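Local coordinates for protein ORF 37 (Human herpesvirus 8 type M, PDB 3FHD) that degrades and processes viral DNA as an endonuclease and exonuclease of the herpesvirus alkaline nuclease family, and carries a bound magnesium ion, at residues Phe271-Ala276 with Lys308-Tyr313. Residues are numbered along the deposited sequence; the frame is centred on the assembly and turned at random.
Sequences FKYTFA and KPAVEY. With SO4 (sulfate ion), chain C.
Two side chains of the loop 271-276, Lys272 and Tyr273, reach across to the backbone leading into strand 311-313. Lys272 NZ gives a hydrogen bond of 2.8 Å to Lys308 O, approaching well forward of the oxygen (C=O...NZ angle 155°) but tilted from the carbonyl plane. The lysine chain is extended until a bend at chi3 (-63°), which brings CE to 3.4 Å from the same Lys308 O. Alongside it, the Tyr273 hydroxyl accepts a hydrogen bond from Ala310 N, with 3.0 Å between N and OH and an N-H...O angle of 157°. The Ala310 methyl lies at the edge of that ring, near its plane, its CB 3.8 Å from Tyr273 CE2, while Pro309 CA abuts the hydroxyl.

Behind these contacts, Lys272 NZ also forms a salt bridge with Asp324. The Tyr273 hydroxyl spends its own proton on Phe303 O, its strongest polar partner, so two bonds hold the hydroxyl of this buried residue, and the Tyr273 ring meets that of Phe302. On the loop side, a sulfate ion, probably from the crystallisation liquor, takes hydrogen bonds from Phe271 N and Lys272 N, the latter to O2 at 3.0 Å. This structural link, mostly side-chain to backbone hydrogen bonds away from the magnesium site, joins the loop after strand 262-269 to the lead-in of strand 311-313, an outermost strand in the mixed sheet of this PD-(D/E)XK nuclease.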
loop_
_atom_site.group_PDB
_atom_site.type_symbol
_atom_site.label_atom_id
_atom_site.label_comp_id
_atom_site.label_asym_id
_atom_site.label_seq_id
_atom_site.Cartn_x
_atom_site.Cartn_y
_atom_site.Cartn_z
ATOM N N PHE A 271 15.711 9.127 3.370
ATOM C CA PHE A 271 16.290 9.872 4.467
ATOM C C PHE A 271 17.826 9.858 4.504
ATOM O O PHE A 271 18.425 10.762 5.096
ATOM C CB PHE A 271 15.668 9.459 5.782
ATOM C CG PHE A 271 14.205 9.802 5.870
ATOM C CD1 PHE A 271 13.741 11.081 5.491
ATOM C CD2 PHE A 271 13.279 8.857 6.320
ATOM C CE1 PHE A 271 12.400 11.401 5.561
ATOM C CE2 PHE A 271 11.925 9.171 6.391
ATOM C CZ PHE A 271 11.488 10.451 6.017
ATOM N N LYS A 272 18.459 8.892 3.835
ATOM C CA LYS A 272 19.943 8.862 3.802
ATOM C C LYS A 272 20.509 10.093 3.115
ATOM O O LYS A 272 21.687 10.387 3.267
ATOM C CB LYS A 272 20.486 7.648 3.029
ATOM C CG LYS A 272 20.309 6.257 3.636
ATOM C CD LYS A 272 20.892 5.164 2.666
ATOM C CE LYS A 272 20.138 5.099 1.306
ATOM N NZ LYS A 272 20.423 3.865 0.447
ATOM N N TYR A 273 19.685 10.779 2.319
ATOM C CA TYR A 273 20.135 11.914 1.509
ATOM C C TYR A 273 19.754 13.273 2.113
ATOM O O TYR A 273 19.984 14.308 1.505
ATOM C CB TYR A 273 19.576 11.818 0.085
ATOM C CG TYR A 273 20.264 10.795 -0.795
ATOM C CD1 TYR A 273 21.450 11.104 -1.470
ATOM C CD2 TYR A 273 19.713 9.530 -0.976
ATOM C CE1 TYR A 273 22.083 10.171 -2.283
ATOM C CE2 TYR A 273 20.345 8.587 -1.777
ATOM C CZ TYR A 273 21.533 8.915 -2.431
ATOM O OH TYR A 273 22.151 7.981 -3.235
ATOM N N THR A 274 19.145 13.267 3.292
ATOM C CA THR A 274 18.810 14.510 3.987
ATOM C C THR A 274 20.111 15.265 4.342
ATOM O O THR A 274 21.048 14.686 4.893
ATOM C CB THR A 274 17.930 14.228 5.230
ATOM O OG1 THR A 274 16.725 13.569 4.819
ATOM C CG2 THR A 274 17.548 15.537 5.980
ATOM N N PHE A 275 20.187 16.529 3.949
ATOM C CA PHE A 275 21.371 17.376 4.219
ATOM C C PHE A 275 20.980 18.699 4.862
ATOM O O PHE A 275 19.812 19.092 4.850
ATOM C CB PHE A 275 22.174 17.655 2.937
ATOM C CG PHE A 275 21.415 18.446 1.898
ATOM C CD1 PHE A 275 21.500 19.835 1.857
ATOM C CD2 PHE A 275 20.636 17.794 0.945
ATOM C CE1 PHE A 275 20.785 20.573 0.906
ATOM C CE2 PHE A 275 19.935 18.521 -0.021
ATOM C CZ PHE A 275 20.004 19.909 -0.029
ATOM N N ALA A 276 21.975 19.379 5.436
ATOM C CA ALA A 276 21.788 20.755 5.860
ATOM C C ALA A 276 22.693 21.627 5.009
ATOM O O ALA A 276 23.741 21.168 4.495
ATOM C CB ALA A 276 22.104 20.940 7.340
ATOM N N LYS A 308 26.075 4.512 0.672
ATOM C CA LYS A 308 25.124 3.499 0.196
ATOM C C LYS A 308 24.138 4.101 -0.814
ATOM O O LYS A 308 22.979 4.395 -0.462
ATOM C CB LYS A 308 24.374 2.842 1.373
ATOM C CG LYS A 308 25.241 1.929 2.249
ATOM C CD LYS A 308 25.533 0.611 1.564
ATOM C CE LYS A 308 26.286 -0.353 2.469
ATOM N NZ LYS A 308 25.969 -1.770 2.075
ATOM N N PRO A 309 24.588 4.273 -2.076
ATOM C CA PRO A 309 23.813 4.987 -3.098
ATOM C C PRO A 309 22.489 4.296 -3.462
ATOM O O PRO A 309 22.392 3.057 -3.425
ATOM C CB PRO A 309 24.740 4.989 -4.310
ATOM C CG PRO A 309 26.092 4.694 -3.769
ATOM C CD PRO A 309 25.862 3.781 -2.621
ATOM N N ALA A 310 21.493 5.101 -3.821
ATOM C CA ALA A 310 20.160 4.586 -4.112
ATOM C C ALA A 310 20.042 4.046 -5.545
ATOM O O ALA A 310 19.017 3.462 -5.904
ATOM C CB ALA A 310 19.082 5.651 -3.830
ATOM N N VAL A 311 21.087 4.233 -6.352
ATOM C CA VAL A 311 21.095 3.768 -7.738
ATOM C C VAL A 311 22.207 2.726 -7.915
ATOM O O VAL A 311 23.328 2.906 -7.395
ATOM C CB VAL A 311 21.344 4.951 -8.716
ATOM C CG1 VAL A 311 21.582 4.457 -10.124
ATOM C CG2 VAL A 311 20.184 5.949 -8.673
ATOM N N GLU A 312 21.912 1.649 -8.644
ATOM C CA GLU A 312 22.906 0.604 -8.928
ATOM C C GLU A 312 23.032 0.400 -10.443
ATOM O O GLU A 312 22.025 0.292 -11.146
ATOM C CB GLU A 312 22.512 -0.710 -8.216
ATOM C CG GLU A 312 23.409 -1.935 -8.538
ATOM C CD GLU A 312 22.745 -3.309 -8.262
ATOM O OE1 GLU A 312 21.494 -3.443 -8.342
ATOM O OE2 GLU A 312 23.497 -4.281 -7.991
ATOM N N TYR A 313 24.258 0.358 -10.957
ATOM C CA TYR A 313 24.455 -0.009 -12.357
ATOM C C TYR A 313 24.397 -1.530 -12.505
ATOM O O TYR A 313 25.053 -2.266 -11.760
ATOM C CB TYR A 313 25.770 0.543 -12.934
ATOM C CG TYR A 313 26.140 -0.093 -14.263
ATOM C CD1 TYR A 313 25.483 0.268 -15.446
ATOM C CD2 TYR A 313 27.134 -1.076 -14.336
ATOM C CE1 TYR A 313 25.810 -0.332 -16.664
ATOM C CE2 TYR A 313 27.470 -1.672 -15.545
ATOM C CZ TYR A 313 26.813 -1.297 -16.705
ATOM O OH TYR A 313 27.168 -1.887 -17.908
HETATM S S SO4 C . 16.548 5.809 3.450
HETATM O O1 SO4 C . 17.248 5.975 4.733
HETATM O O2 SO4 C . 17.253 6.509 2.369
HETATM O O3 SO4 C . 16.523 4.379 3.143
HETATM O O4 SO4 C . 15.178 6.294 3.615
#